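Local coordinates for sulfate permease family protein (Vibrio cholerae, PDB 4DGH) that probably works as a transmembrane transporter of the sulfate permease family, this chain being its STAS domain rather than the membrane-embedded part, at residues A22-E27 against L52-K57; R40-I45 against Q75-R80; Y7-H12 against A121-I126; T65-L70 against Q95-A100. All blocks are in the same frame, centred on the assembly; numbering follows the deposited sequence. Where two conformers were deposited one is given.

The four contacts illustrate how chemistry follows place in a small alpha/beta domain. Contact 1 is the core: two parallel strands joined by backbone hydrogen bonds, with side chains spreading to both faces of the sheet. Contacts 2 and 4 lie on helix 64-78, which they share. Contact 2, partly buried, combines an arginine gripping carbonyls at the end of helix 32-44 with packing of Met42 on Phe77, whereas contact 4 is a buried, apolar meeting with helix 91-99. Contact 3, on the far side of the domain's centre from contact 4, pairs the first and last helices through a histidine ring. Leu52 touches contact 2, Leu54 and Leu56 touch contact 4, and Ile53 reaches contact 3.

Contact 1: A22-E27 against L52-K57; sequences AVYALE and LILRLK
Ala22 starts the pairing through its carbonyl, whose O receives Ile53 N at 2.9 Å, while on one face of the sheet Ala22 CB lies near Leu52 CD1 in the conformer described. Val23 faces the other way. Its CG1 crosses the aliphatic part of Arg55 and comes 3.8 Å from Arg55 CD; the guanidinium of Arg55 goes on to a salt bridge from NH2 to Glu4 OE2. Tyr24 is gripped twice by backbone bonds: its N gives a nearly straight bond (170°) to Ile53 O at 2.8 Å, and its O accepts Arg55 N at 2.8 Å in the carbonyl plane. With CG anti to the backbone N (chi1 -178°), the Tyr24 ring runs alongside Leu54, which turns the same way, and in the conformer described Leu54 CD1 meets the ring edge. This regular parallel register is that of a beta-alpha-beta unit, strand 21-25 and strand 51-55 being connected through helix 32-44, whose Phe38 stacks on Tyr24. Ala25 returns to the face of Val23, its CB 3.8 Å from Arg55 CB. Leu26 N gives the next bond, to Arg55 O at 3.1 Å. Its side chain crosses Leu54 and lies beside Leu56. There packing is tight, Leu26 CD1 to Leu56 CD2 being 3.5 Å. Leu26 and Arg55, together with Trp58, belong to the site of the bound potassium ion.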
loop_
_atom_site.group_PDB
_atom_site.type_symbol
_atom_site.label_atom_id
_atom_site.label_comp_id
_atom_site.label_asym_id
_atom_site.label_seq_id
_atom_site.Cartn_x
_atom_site.Cartn_y
_atom_site.Cartn_z
ATOM N N ALA A 22 15.008 16.871 2.856
ATOM C CA ALA A 22 14.014 15.812 2.932
ATOM C C ALA A 22 14.624 14.569 2.249
ATOM O O ALA A 22 15.604 14.640 1.486
ATOM C CB ALA A 22 12.716 16.259 2.275
ATOM N N VAL A 23 14.054 13.416 2.552
ATOM C CA VAL A 23 14.615 12.171 2.045
ATOM C C VAL A 23 13.371 11.345 1.697
ATOM O O VAL A 23 12.421 11.231 2.526
ATOM C CB VAL A 23 15.427 11.456 3.124
ATOM C CG1 VAL A 23 15.812 10.072 2.584
ATOM C CG2 VAL A 23 16.667 12.256 3.483
ATOM N N TYR A 24 13.364 10.774 0.504
ATOM C CA TYR A 24 12.248 9.906 0.109
ATOM C C TYR A 24 12.782 8.679 -0.576
ATOM O O TYR A 24 13.734 8.788 -1.363
ATOM C CB TYR A 24 11.314 10.703 -0.849
ATOM C CG TYR A 24 10.087 9.835 -1.268
ATOM C CD1 TYR A 24 9.057 9.511 -0.326
ATOM C CD2 TYR A 24 9.957 9.341 -2.555
ATOM C CE1 TYR A 24 7.965 8.706 -0.684
ATOM C CE2 TYR A 24 8.806 8.561 -2.908
ATOM C CZ TYR A 24 7.901 8.203 -1.970
ATOM O OH TYR A 24 6.800 7.390 -2.345
ATOM N N ALA A 25 12.235 7.507 -0.295
ATOM C CA ALA A 25 12.676 6.355 -1.006
ATOM C C ALA A 25 11.598 5.750 -1.876
ATOM O O ALA A 25 10.465 5.556 -1.429
ATOM C CB ALA A 25 13.212 5.287 -0.047
ATOM N N LEU A 26 12.007 5.307 -3.064
ATOM C CA LEU A 26 11.109 4.592 -3.918
ATOM C C LEU A 26 11.135 3.131 -3.435
ATOM O O LEU A 26 12.202 2.501 -3.335
ATOM C CB LEU A 26 11.621 4.696 -5.344
ATOM C CG LEU A 26 11.631 6.140 -5.841
ATOM C CD1 LEU A 26 12.009 6.171 -7.321
ATOM C CD2 LEU A 26 10.215 6.649 -5.600
ATOM N N GLU A 27 9.996 2.570 -3.122
ATOM C CA GLU A 27 10.043 1.172 -2.612
ATOM C C GLU A 27 9.643 0.226 -3.735
ATOM O O GLU A 27 8.481 0.200 -4.179
ATOM C CB GLU A 27 9.157 0.971 -1.379
ATOM C CG GLU A 27 9.898 0.661 -0.065
ATOM C CD GLU A 27 9.841 1.803 0.970
ATOM O OE1 GLU A 27 8.781 2.491 1.107
ATOM O OE2 GLU A 27 10.860 2.005 1.683
ATOM N N LEU A 52 16.126 17.509 -1.771
ATOM C CA LEU A 52 15.428 16.230 -1.566
ATOM C C LEU A 52 16.302 15.084 -2.095
ATOM O O LEU A 52 16.622 15.050 -3.311
ATOM C CB LEU A 52 14.087 16.253 -2.289
ATOM C CG LEU A 52 13.384 14.890 -2.325
ATOM C CD1 LEU A 52 13.025 14.359 -0.941
ATOM C CD2 LEU A 52 12.196 14.875 -3.261
ATOM N N ILE A 53 16.669 14.149 -1.212
ATOM C CA ILE A 53 17.370 12.947 -1.642
ATOM C C ILE A 53 16.350 11.880 -1.971
ATOM O O ILE A 53 15.535 11.484 -1.129
ATOM C CB ILE A 53 18.415 12.459 -0.623
ATOM C CG1 ILE A 53 19.404 13.656 -0.324
ATOM C CG2 ILE A 53 19.111 11.185 -1.072
ATOM C CD1 ILE A 53 20.254 13.368 0.918
ATOM N N LEU A 54 16.423 11.408 -3.201
ATOM C CA LEU A 54 15.610 10.333 -3.660
ATOM C C LEU A 54 16.421 9.028 -3.680
ATOM O O LEU A 54 17.321 8.862 -4.516
ATOM C CB LEU A 54 15.114 10.652 -5.060
ATOM C CG LEU A 54 14.183 9.546 -5.431
ATOM C CD1 LEU A 54 12.856 9.748 -4.684
ATOM C CD2 LEU A 54 13.974 9.667 -6.912
ATOM N N ARG A 55 16.129 8.130 -2.724
ATOM C CA ARG A 55 16.868 6.825 -2.546
ATOM C C ARG A 55 16.306 5.752 -3.497
ATOM O O ARG A 55 15.120 5.490 -3.478
ATOM C CB ARG A 55 16.758 6.325 -1.085
ATOM C CG ARG A 55 17.244 7.395 -0.087
ATOM C CD ARG A 55 17.302 6.820 1.340
ATOM N NE ARG A 55 18.290 5.741 1.432
ATOM C CZ ARG A 55 18.556 5.060 2.553
ATOM N NH1 ARG A 55 17.931 5.306 3.719
ATOM N NH2 ARG A 55 19.501 4.189 2.540
ATOM N N LEU A 56 17.163 5.196 -4.328
ATOM C CA LEU A 56 16.804 4.207 -5.316
ATOM C C LEU A 56 17.351 2.785 -5.021
ATOM O O LEU A 56 17.236 1.908 -5.843
ATOM C CB LEU A 56 17.402 4.680 -6.648
ATOM C CG LEU A 56 16.940 5.981 -7.272
ATOM C CD1 LEU A 56 17.231 5.976 -8.776
ATOM C CD2 LEU A 56 15.481 6.082 -7.124
ATOM N N LYS A 57 17.945 2.580 -3.833
ATOM C CA LYS A 57 18.534 1.279 -3.446
ATOM C C LYS A 57 17.515 0.109 -3.595
ATOM O O LYS A 57 17.913 -0.985 -3.875
ATOM C CB LYS A 57 18.852 1.335 -1.930
ATOM C CG LYS A 57 20.149 0.723 -1.514
ATOM C CD LYS A 57 20.099 -0.001 -0.130
ATOM C CE LYS A 57 19.609 0.849 1.037
ATOM N NZ LYS A 57 20.374 0.546 2.318
#

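Contact 2: R40-I45 against Q75-R80; sequences RVMGSI and QSFHKR
Arg80 reaches across to the backbone of Met42 and Ile45, where NH1 serves two carbonyls. The better bond runs from NH1 to Ile45 O, 2.8 Å and almost straight at 177°, with the acceptor lying in the guanidinium plane. Met42 O, also 2.8 Å from Arg80 NH1, is met at a poor angle of 122° and makes a weak bond. Two conformers of Arg80 were modelled, and this grip belongs to the one described. An apolar meeting lies deeper: Met42, a selenomethionine here, crosses Phe77 at about a right angle, its CB 3.6 Å from Phe77 CE1 and its CG 3.7 Å from Phe77 CD1. The arginine bends at chi2 and chi3, carrying the guanidinium to the last turn of helix 32-44, where a positive charge would be expected to suit the carbonyl end. Val41 O holds that turn together, accepting both Ser44 N and Ile45 N. A weak bond from Arg80 NH2 to Gln46 O extends the pattern into the loop that follows. Further inward, Met42 and Phe77 both rest on Leu52 of strand 51-55 and on Ile82, and Phe77 also touches Val84. The contact joins helices 32-44 and 64-78 over the face of the parallel sheet that carries Leu52.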
loop_
_atom_site.group_PDB
_atom_site.type_symbol
_atom_site.label_atom_id
_atom_site.label_comp_id
_atom_site.label_asym_id
_atom_site.label_seq_id
_atom_site.Cartn_x
_atom_site.Cartn_y
_atom_site.Cartn_z
ATOM N N ARG A 40 2.007 14.696 -4.915
ATOM C CA ARG A 40 0.866 15.436 -4.375
ATOM C C ARG A 40 1.188 16.160 -3.087
ATOM O O ARG A 40 0.906 17.307 -2.962
ATOM C CB ARG A 40 -0.380 14.524 -4.293
ATOM C CG ARG A 40 -1.644 15.154 -3.681
ATOM C CD ARG A 40 -2.924 14.305 -3.927
ATOM N NE ARG A 40 -2.791 12.884 -3.552
ATOM C CZ ARG A 40 -2.667 11.876 -4.434
ATOM N NH1 ARG A 40 -2.673 12.144 -5.759
ATOM N NH2 ARG A 40 -2.519 10.610 -3.999
ATOM N N VAL A 41 1.888 15.531 -2.170
ATOM C CA VAL A 41 2.245 16.145 -0.906
ATOM C C VAL A 41 3.158 17.355 -1.149
ATOM O O VAL A 41 2.962 18.425 -0.571
ATOM C CB VAL A 41 3.065 15.157 -0.054
ATOM C CG1 VAL A 41 3.652 15.888 1.162
ATOM C CG2 VAL A 41 2.207 13.987 0.418
HETATM N N MSE A 42 4.153 17.165 -1.998
HETATM C CA MSE A 42 5.138 18.230 -2.199
HETATM C C MSE A 42 4.449 19.437 -2.829
HETATM O O MSE A 42 4.857 20.591 -2.620
HETATM C CB MSE A 42 6.262 17.691 -3.107
HETATM C CG MSE A 42 7.438 18.646 -3.066
HETATM SE SE MSE A 42 8.319 18.426 -1.292
HETATM C CE MSE A 42 9.718 17.050 -1.398
ATOM N N GLY A 43 3.461 19.172 -3.656
ATOM C CA GLY A 43 2.652 20.250 -4.281
ATOM C C GLY A 43 1.728 20.968 -3.320
ATOM O O GLY A 43 1.411 22.172 -3.516
ATOM N N SER A 44 1.276 20.271 -2.281
ATOM C CA SER A 44 0.222 20.842 -1.395
ATOM C C SER A 44 0.747 21.509 -0.137
ATOM O O SER A 44 0.128 22.450 0.406
ATOM C CB SER A 44 -0.906 19.823 -1.090
ATOM O OG SER A 44 -0.515 18.919 -0.070
ATOM N N ILE A 45 1.876 21.051 0.350
ATOM C CA ILE A 45 2.448 21.675 1.535
ATOM C C ILE A 45 2.932 23.096 1.253
ATOM O O ILE A 45 3.281 23.448 0.118
ATOM C CB ILE A 45 3.609 20.880 2.148
ATOM C CG1 ILE A 45 4.750 20.787 1.110
ATOM C CG2 ILE A 45 3.062 19.553 2.687
ATOM C CD1 ILE A 45 6.020 20.086 1.605
ATOM N N GLN A 75 10.592 16.592 -12.260
ATOM C CA GLN A 75 10.118 17.866 -12.866
ATOM C C GLN A 75 9.217 18.661 -11.913
ATOM O O GLN A 75 9.354 19.840 -11.786
ATOM C CB GLN A 75 9.408 17.622 -14.191
ATOM C CG GLN A 75 10.417 17.398 -15.304
ATOM C CD GLN A 75 9.815 16.842 -16.584
ATOM O OE1 GLN A 75 8.673 16.378 -16.610
ATOM N NE2 GLN A 75 10.609 16.871 -17.661
ATOM N N SER A 76 8.299 17.962 -11.260
ATOM C CA SER A 76 7.386 18.570 -10.334
ATOM C C SER A 76 8.111 19.133 -9.096
ATOM O O SER A 76 7.732 20.183 -8.608
ATOM C CB SER A 76 6.256 17.600 -9.950
ATOM O OG SER A 76 6.682 16.742 -8.881
ATOM N N PHE A 77 9.212 18.522 -8.641
ATOM C CA PHE A 77 9.996 19.121 -7.533
ATOM C C PHE A 77 10.815 20.323 -8.014
ATOM O O PHE A 77 10.939 21.326 -7.322
ATOM C CB PHE A 77 10.949 18.050 -6.889
ATOM C CG PHE A 77 10.220 16.804 -6.407
ATOM C CD1 PHE A 77 8.889 16.887 -5.962
ATOM C CD2 PHE A 77 10.853 15.580 -6.357
ATOM C CE1 PHE A 77 8.211 15.751 -5.468
ATOM C CE2 PHE A 77 10.197 14.420 -5.888
ATOM C CZ PHE A 77 8.882 14.512 -5.425
ATOM N N HIS A 78 11.421 20.204 -9.186
ATOM C CA HIS A 78 12.300 21.255 -9.728
ATOM C C HIS A 78 11.498 22.502 -9.906
ATOM O O HIS A 78 12.044 23.618 -9.775
ATOM C CB HIS A 78 12.889 20.905 -11.130
ATOM C CG HIS A 78 14.114 20.019 -11.063
ATOM N ND1 HIS A 78 14.705 19.479 -12.166
ATOM C CD2 HIS A 78 14.864 19.609 -9.969
ATOM C CE1 HIS A 78 15.782 18.754 -11.773
ATOM N NE2 HIS A 78 15.905 18.882 -10.439
ATOM N N LYS A 79 10.241 22.334 -10.253
ATOM C CA LYS A 79 9.493 23.538 -10.564
ATOM C C LYS A 79 9.120 24.295 -9.280
ATOM O O LYS A 79 8.762 25.474 -9.369
ATOM C CB LYS A 79 8.319 23.276 -11.524
ATOM C CG LYS A 79 7.137 22.685 -10.854
ATOM C CD LYS A 79 6.158 22.036 -11.836
ATOM C CE LYS A 79 4.980 21.515 -11.036
ATOM N NZ LYS A 79 4.019 20.713 -11.844
ATOM N N ARG A 80 9.201 23.668 -8.093
ATOM C CA ARG A 80 9.074 24.414 -6.800
ATOM C C ARG A 80 10.412 24.931 -6.187
ATOM O O ARG A 80 10.446 25.526 -5.108
ATOM C CB ARG A 80 8.288 23.644 -5.735
ATOM C CG ARG A 80 6.827 23.310 -6.103
ATOM C CD ARG A 80 5.865 23.244 -4.909
ATOM N NE ARG A 80 6.025 24.306 -3.916
ATOM C CZ ARG A 80 5.403 24.342 -2.742
ATOM N NH1 ARG A 80 4.502 23.377 -2.398
ATOM N NH2 ARG A 80 5.654 25.369 -1.910
#

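Contact 3: Y7-H12 against A121-I126; sequences YELAQH and AALTEI
His12 and Leu123 bring the two backbones nearest, their CA atoms 7.4 Å apart. Segment 7-12 holds the last turn of helix 3-11. His12 is where its backbone leaves helical angles, although its N still bonds Glu8 O at 3.1 Å. Segment 121-126 is uninterrupted helix, part of helix 115-128. The side chains then meet round the imidazole. Leu123 CB sits over the middle of one face of the His12 ring, 3.8 Å from the centroid and only 6° off the ring normal, a clear CH-pi contact. Leu123 CD1 extends past the ring toward the other helix, 3.7 Å from His12 CD2 and 4.1 Å from Leu9 CD2, whose side chain crosses that of Leu123 at about a right angle. The same methyl lies close to Glu8 O. At the ring edge, near its plane, Thr124 OG1 approaches His12 CE1 at 3.4 Å. That hydroxyl has its hydrogen bond with Ser120 O one turn back in its own helix, whereas His12 ND1 is bonded to Glu127 OE2, a further link to the same helix that would fix the rotation of the imidazole. In the histidine, chi1 of -67° carries the ring to Leu123 and chi2 of -102° turns its face to Leu123 CB. Leu123 also touches Pro18 and Leu21. Such side-chain packing between neighbouring helices joins the N-terminal helix 3-11 to the C-terminal helix 115-128, which in turn packs on strands 21-25 and 51-55 of the STAS domain's sheet.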
loop_
_atom_site.group_PDB
_atom_site.type_symbol
_atom_site.label_atom_id
_atom_site.label_comp_id
_atom_site.label_asym_id
_atom_site.label_seq_id
_atom_site.Cartn_x
_atom_site.Cartn_y
_atom_site.Cartn_z
ATOM N N TYR A 7 24.752 8.625 11.855
ATOM C CA TYR A 7 26.194 8.842 11.826
ATOM C C TYR A 7 26.593 10.157 11.123
ATOM O O TYR A 7 27.411 10.919 11.627
ATOM C CB TYR A 7 26.923 7.735 11.098
ATOM C CG TYR A 7 28.422 7.928 11.125
ATOM C CD1 TYR A 7 29.112 7.803 12.337
ATOM C CD2 TYR A 7 29.163 8.186 9.951
ATOM C CE1 TYR A 7 30.463 7.947 12.401
ATOM C CE2 TYR A 7 30.558 8.333 10.013
ATOM C CZ TYR A 7 31.183 8.221 11.231
ATOM O OH TYR A 7 32.544 8.369 11.387
ATOM N N GLU A 8 26.060 10.361 9.929
ATOM C CA GLU A 8 26.369 11.608 9.190
ATOM C C GLU A 8 25.834 12.850 9.887
ATOM O O GLU A 8 26.514 13.895 9.916
ATOM C CB GLU A 8 25.801 11.597 7.786
ATOM C CG GLU A 8 26.654 10.924 6.794
ATOM C CD GLU A 8 28.097 11.439 6.776
ATOM O OE1 GLU A 8 28.351 12.663 6.778
ATOM O OE2 GLU A 8 28.977 10.569 6.772
ATOM N N LEU A 9 24.653 12.726 10.464
ATOM C CA LEU A 9 24.120 13.835 11.287
ATOM C C LEU A 9 25.092 14.205 12.410
ATOM O O LEU A 9 25.461 15.410 12.563
ATOM C CB LEU A 9 22.721 13.551 11.802
ATOM C CG LEU A 9 21.577 13.574 10.721
ATOM C CD1 LEU A 9 20.240 13.084 11.324
ATOM C CD2 LEU A 9 21.338 14.965 10.112
ATOM N N ALA A 10 25.581 13.191 13.144
ATOM C CA ALA A 10 26.507 13.515 14.261
ATOM C C ALA A 10 27.826 14.099 13.715
ATOM O O ALA A 10 28.394 15.021 14.329
ATOM C CB ALA A 10 26.764 12.292 15.134
ATOM N N GLN A 11 28.308 13.620 12.568
ATOM C CA GLN A 11 29.477 14.202 11.956
ATOM C C GLN A 11 29.306 15.668 11.681
ATOM O O GLN A 11 30.318 16.435 11.731
ATOM C CB GLN A 11 29.886 13.458 10.705
ATOM C CG GLN A 11 30.434 12.046 10.945
ATOM C CD GLN A 11 31.734 12.026 11.765
ATOM O OE1 GLN A 11 31.759 11.570 12.945
ATOM N NE2 GLN A 11 32.814 12.530 11.168
ATOM N N HIS A 12 28.066 16.088 11.422
ATOM C CA HIS A 12 27.769 17.496 11.245
ATOM C C HIS A 12 27.210 18.183 12.451
ATOM O O HIS A 12 26.644 19.295 12.322
ATOM C CB HIS A 12 26.827 17.694 10.030
ATOM C CG HIS A 12 27.480 17.352 8.714
ATOM N ND1 HIS A 12 27.950 18.286 7.871
ATOM C CD2 HIS A 12 27.753 16.111 8.122
ATOM C CE1 HIS A 12 28.514 17.670 6.784
ATOM N NE2 HIS A 12 28.389 16.347 6.947
ATOM N N ALA A 121 26.940 15.227 1.290
ATOM C CA ALA A 121 26.935 16.376 0.378
ATOM C C ALA A 121 25.817 17.377 0.649
ATOM O O ALA A 121 26.035 18.600 0.539
ATOM C CB ALA A 121 26.891 15.956 -1.065
ATOM N N ALA A 122 24.639 16.898 0.993
ATOM C CA ALA A 122 23.509 17.817 1.197
ATOM C C ALA A 122 23.727 18.628 2.465
ATOM O O ALA A 122 23.483 19.873 2.511
ATOM C CB ALA A 122 22.196 17.032 1.385
ATOM N N LEU A 123 24.162 17.947 3.505
ATOM C CA LEU A 123 24.343 18.643 4.817
ATOM C C LEU A 123 25.453 19.679 4.655
ATOM O O LEU A 123 25.368 20.792 5.208
ATOM C CB LEU A 123 24.702 17.678 5.920
ATOM C CG LEU A 123 23.622 16.641 6.331
ATOM C CD1 LEU A 123 24.221 15.560 7.259
ATOM C CD2 LEU A 123 22.514 17.436 6.986
ATOM N N THR A 124 26.463 19.365 3.857
ATOM C CA THR A 124 27.532 20.335 3.580
ATOM C C THR A 124 27.036 21.555 2.785
ATOM O O THR A 124 27.416 22.704 3.093
ATOM C CB THR A 124 28.638 19.654 2.768
ATOM O OG1 THR A 124 29.260 18.665 3.603
ATOM C CG2 THR A 124 29.738 20.678 2.300
ATOM N N GLU A 125 26.218 21.315 1.763
ATOM C CA GLU A 125 25.621 22.400 0.987
ATOM C C GLU A 125 24.672 23.285 1.820
ATOM O O GLU A 125 24.684 24.520 1.721
ATOM C CB GLU A 125 24.889 21.860 -0.234
ATOM C CG GLU A 125 24.068 22.921 -0.950
ATOM C CD GLU A 125 23.718 22.525 -2.391
ATOM O OE1 GLU A 125 24.010 21.364 -2.829
ATOM O OE2 GLU A 125 23.141 23.376 -3.099
ATOM N N ILE A 126 23.879 22.669 2.679
ATOM C CA ILE A 126 23.007 23.443 3.572
ATOM C C ILE A 126 23.809 24.309 4.543
ATOM O O ILE A 126 23.450 25.470 4.801
ATOM C CB ILE A 126 21.993 22.518 4.311
ATOM C CG1 ILE A 126 20.964 22.062 3.277
ATOM C CG2 ILE A 126 21.266 23.299 5.406
ATOM C CD1 ILE A 126 20.275 20.707 3.516
#

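Contact 4: T65-L70 against Q95-A100; sequences TGIQTL and QKLVKA
Ile67 spreads two methyls over the CB of Ala100: its CG2 stands 3.6 Å from Ala100 CB and its CD1 3.7 Å from the same atom. The contact joins helices 64-78 and 91-99, two helices that flank strand 83-87 in the sequence of this alternating alpha/beta STAS fold. The axes of the two short segments pass 11.3 Å apart at closest approach and at 65° to each other, which leaves a modest patch of apolar side chains to make the join. Within that patch Leu97 adds further touching pairs, with Leu70 and with Ile67. The side chains of Leu70 and Leu97 cross at about a right angle. Leu70 has its CG anti to the backbone N (chi1 175°), which turns a branch to that meeting. The aliphatic stem of Lys96 also takes part, its CD lying 4.3 Å from Ile67 CG1, while its amino end goes to Met62 O and to Leu17 O of a neighbouring subunit, so that the charged group is held by two carbonyls beyond the apolar patch. Ile102, from helix 102-106, packs on both Ile67 and Leu97. One methyl of Leu97 thus serves both residues of helix 64-78: Leu97 CD2 lies 4.0 Å from Leu70 CD2 and 4.3 Å from Ile67 CD1.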
loop_
_atom_site.group_PDB
_atom_site.type_symbol
_atom_site.label_atom_id
_atom_site.label_comp_id
_atom_site.label_asym_id
_atom_site.label_seq_id
_atom_site.Cartn_x
_atom_site.Cartn_y
_atom_site.Cartn_z
ATOM N N THR A 65 8.036 2.890 -18.229
ATOM C CA THR A 65 6.955 3.419 -17.436
ATOM C C THR A 65 7.486 4.029 -16.123
ATOM O O THR A 65 7.013 5.109 -15.689
ATOM C CB THR A 65 5.764 2.412 -17.156
ATOM O OG1 THR A 65 6.227 1.394 -16.305
ATOM C CG2 THR A 65 5.286 1.695 -18.427
ATOM N N GLY A 66 8.453 3.377 -15.474
ATOM C CA GLY A 66 8.956 3.943 -14.223
ATOM C C GLY A 66 9.879 5.119 -14.578
ATOM O O GLY A 66 9.989 6.058 -13.835
ATOM N N ILE A 67 10.585 5.058 -15.695
ATOM C CA ILE A 67 11.419 6.215 -16.101
ATOM C C ILE A 67 10.594 7.467 -16.289
ATOM O O ILE A 67 10.953 8.538 -15.797
ATOM C CB ILE A 67 12.196 5.910 -17.398
ATOM C CG1 ILE A 67 13.328 4.963 -16.963
ATOM C CG2 ILE A 67 12.720 7.227 -18.031
ATOM C CD1 ILE A 67 14.517 5.624 -16.217
ATOM N N GLN A 68 9.464 7.340 -16.974
ATOM C CA GLN A 68 8.650 8.523 -17.229
ATOM C C GLN A 68 7.970 9.003 -15.938
ATOM O O GLN A 68 7.790 10.195 -15.738
ATOM C CB GLN A 68 7.617 8.241 -18.309
ATOM C CG GLN A 68 8.278 8.177 -19.685
ATOM C CD GLN A 68 7.345 7.605 -20.741
ATOM O OE1 GLN A 68 7.188 6.373 -20.827
ATOM N NE2 GLN A 68 6.749 8.467 -21.577
ATOM N N THR A 69 7.640 8.078 -15.052
ATOM C CA THR A 69 7.124 8.456 -13.727
ATOM C C THR A 69 8.156 9.205 -12.915
ATOM O O THR A 69 7.840 10.229 -12.278
ATOM C CB THR A 69 6.609 7.182 -13.029
ATOM O OG1 THR A 69 5.600 6.637 -13.863
ATOM C CG2 THR A 69 5.947 7.468 -11.683
ATOM N N LEU A 70 9.390 8.674 -12.869
ATOM C CA LEU A 70 10.458 9.319 -12.109
ATOM C C LEU A 70 10.759 10.704 -12.707
ATOM O O LEU A 70 11.017 11.667 -11.972
ATOM C CB LEU A 70 11.721 8.456 -12.080
ATOM C CG LEU A 70 12.965 8.994 -11.450
ATOM C CD1 LEU A 70 12.729 9.300 -9.962
ATOM C CD2 LEU A 70 14.115 8.012 -11.469
ATOM N N GLN A 95 22.994 2.694 -15.178
ATOM C CA GLN A 95 23.099 2.838 -16.684
ATOM C C GLN A 95 21.807 3.345 -17.283
ATOM O O GLN A 95 21.857 4.173 -18.173
ATOM C CB GLN A 95 23.489 1.534 -17.423
ATOM C CG GLN A 95 24.631 0.763 -16.748
ATOM C CD GLN A 95 24.855 -0.681 -17.281
ATOM O OE1 GLN A 95 24.826 -1.677 -16.516
ATOM N NE2 GLN A 95 25.127 -0.788 -18.567
ATOM N N LYS A 96 20.660 2.828 -16.813
ATOM C CA LYS A 96 19.364 3.273 -17.348
ATOM C C LYS A 96 19.132 4.757 -17.072
ATOM O O LYS A 96 18.607 5.467 -17.911
ATOM C CB LYS A 96 18.191 2.518 -16.708
ATOM C CG LYS A 96 17.473 1.558 -17.541
ATOM C CD LYS A 96 16.303 2.182 -18.223
ATOM C CE LYS A 96 16.075 1.239 -19.355
ATOM N NZ LYS A 96 15.283 0.103 -18.874
ATOM N N LEU A 97 19.484 5.225 -15.865
ATOM C CA LEU A 97 19.275 6.613 -15.502
ATOM C C LEU A 97 20.059 7.575 -16.496
ATOM O O LEU A 97 19.571 8.657 -16.834
ATOM C CB LEU A 97 19.765 6.867 -14.078
ATOM C CG LEU A 97 18.904 6.137 -12.953
ATOM C CD1 LEU A 97 19.407 6.639 -11.612
ATOM C CD2 LEU A 97 17.428 6.439 -13.119
ATOM N N VAL A 98 21.253 7.144 -16.896
ATOM C CA VAL A 98 22.080 7.919 -17.850
ATOM C C VAL A 98 21.385 7.867 -19.228
ATOM O O VAL A 98 20.977 8.903 -19.764
ATOM C CB VAL A 98 23.503 7.347 -17.956
ATOM C CG1 VAL A 98 24.291 8.024 -19.129
ATOM C CG2 VAL A 98 24.245 7.564 -16.633
ATOM N N LYS A 99 21.124 6.669 -19.716
ATOM C CA LYS A 99 20.546 6.530 -21.057
ATOM C C LYS A 99 19.194 7.225 -21.211
ATOM O O LYS A 99 18.895 7.728 -22.285
ATOM C CB LYS A 99 20.380 5.048 -21.466
ATOM C CG LYS A 99 21.611 4.137 -21.252
ATOM C CD LYS A 99 21.533 2.819 -22.061
ATOM C CE LYS A 99 20.127 2.147 -22.045
ATOM N NZ LYS A 99 19.816 1.284 -20.856
ATOM N N ALA A 100 18.382 7.250 -20.148
ATOM C CA ALA A 100 17.076 7.858 -20.193
ATOM C C ALA A 100 17.034 9.349 -20.001
ATOM O O ALA A 100 15.970 9.950 -20.211
ATOM C CB ALA A 100 16.159 7.194 -19.181
#